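PDB 5CN2: ADP-ribosylation factor-binding protein GGA1 from Saccharomyces cerevisiae, which may help to regulate membrane traffic through the trans-Golgi network, binding ARF1 and ARF2, its C-terminal GAE (gamma-adaptin ear) domain being the part in this structure. Local coordinates for residues Val56-Pro59 and Lys60-Leu64. Sequence-based numbering, arbitrary orientation.
Sequences VASP and KGTTL
Pro59 and Thr62 meet across a type I beta turn, Pro59 to Thr62, in the connection that carries the chain from strand 52-56 of one sheet to strand 63-66 of the other in the immunoglobulin-like beta-sandwich of the GAE domain. The packed side of the turn is apolar. With CG2 of Thr62 anti to the backbone N, this methyl lies against the proline ring, 3.4 Å from CD of Pro59 and 3.7 Å from its CG, the first distance being short for two carbons. The ring also touches Ile99 of strand 99-109 and is the buried member of the group. With an alanine at Pro59, the Thr62 methyl is likely to lose the ring carbons it packs on, and the backbone ahead of the turn its fixed phi. Further along, CB of Leu64 sits 4.4 Å from Pro59 CD, and CG of Leu64 lies 4.2 Å from CG1 of Val56; Val56 in turn rests on Leu101. The outer side is open: Lys60, at the second position of the turn, is exposed and its CB points away from residues 56-59, and Ala57 directs its methyl outward. Between the two sides Ser58 bridges the connection. Its hydroxyl, anti to the backbone N (chi1 -170°), donates to the Thr62 carbonyl from above the peptide plane, 50° out of it, with OG 2.6 Å from Thr62 O.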
loop_
_atom_site.group_PDB
_atom_site.type_symbol
_atom_site.label_atom_id
_atom_site.label_comp_id
_atom_site.label_asym_id
_atom_site.label_seq_id
_atom_site.Cartn_x
_atom_site.Cartn_y
_atom_site.Cartn_z
ATOM N N VAL A 56 5.634 4.927 4.313
ATOM C CA VAL A 56 5.733 3.662 5.017
ATOM C C VAL A 56 6.936 3.657 5.933
ATOM O O VAL A 56 7.897 4.368 5.681
ATOM C CB VAL A 56 5.862 2.518 3.993
ATOM C CG1 VAL A 56 5.978 1.212 4.695
ATOM C CG2 VAL A 56 4.632 2.437 3.128
ATOM N N ALA A 57 6.878 2.876 6.993
ATOM C CA ALA A 57 8.041 2.628 7.825
ATOM C C ALA A 57 8.454 1.198 7.627
ATOM O O ALA A 57 7.668 0.376 7.150
ATOM C CB ALA A 57 7.725 2.871 9.289
ATOM N N SER A 58 9.670 0.870 8.036
ATOM C CA SER A 58 10.150 -0.473 7.819
ATOM C C SER A 58 9.815 -1.348 9.017
ATOM O O SER A 58 10.158 -0.996 10.135
ATOM C CB SER A 58 11.640 -0.503 7.534
ATOM O OG SER A 58 11.962 -1.825 7.098
ATOM N N PRO A 59 9.133 -2.488 8.785
ATOM C CA PRO A 59 8.786 -3.393 9.881
ATOM C C PRO A 59 10.035 -3.881 10.615
ATOM O O PRO A 59 11.134 -3.890 10.039
ATOM C CB PRO A 59 8.084 -4.566 9.191
ATOM C CG PRO A 59 7.743 -4.106 7.817
ATOM C CD PRO A 59 8.638 -2.958 7.480
ATOM N N LYS A 60 9.847 -4.324 11.858
ATOM C CA LYS A 60 10.949 -4.488 12.823
ATOM C C LYS A 60 12.141 -5.341 12.382
ATOM O O LYS A 60 13.280 -4.979 12.676
ATOM C CB LYS A 60 10.427 -4.969 14.193
ATOM C CG LYS A 60 10.266 -3.842 15.225
ATOM C CD LYS A 60 9.304 -4.219 16.358
ATOM C CE LYS A 60 9.009 -3.069 17.323
ATOM N NZ LYS A 60 9.789 -3.171 18.592
ATOM N N GLY A 61 11.919 -6.445 11.682
ATOM C CA GLY A 61 13.054 -7.307 11.295
ATOM C C GLY A 61 13.300 -7.365 9.799
ATOM O O GLY A 61 13.622 -8.430 9.248
ATOM N N THR A 62 13.200 -6.203 9.163
ATOM C CA THR A 62 12.876 -6.119 7.748
ATOM C C THR A 62 13.506 -4.912 7.098
ATOM O O THR A 62 13.465 -3.827 7.664
ATOM C CB THR A 62 11.331 -5.973 7.578
ATOM O OG1 THR A 62 10.710 -7.265 7.546
ATOM C CG2 THR A 62 10.948 -5.245 6.327
ATOM N N THR A 63 14.013 -5.098 5.879
ATOM C CA THR A 63 14.308 -3.998 4.995
ATOM C C THR A 63 13.142 -3.852 4.007
ATOM O O THR A 63 12.712 -4.821 3.368
ATOM C CB THR A 63 15.664 -4.205 4.261
ATOM O OG1 THR A 63 16.717 -4.232 5.232
ATOM C CG2 THR A 63 15.945 -3.082 3.289
ATOM N N LEU A 64 12.656 -2.626 3.872
ATOM C CA LEU A 64 11.558 -2.315 2.981
ATOM C C LEU A 64 12.096 -1.501 1.802
ATOM O O LEU A 64 12.587 -0.393 1.998
ATOM C CB LEU A 64 10.525 -1.526 3.765
ATOM C CG LEU A 64 9.132 -1.222 3.224
ATOM C CD1 LEU A 64 9.204 -0.366 1.971
ATOM C CD2 LEU A 64 8.337 -2.477 2.951
#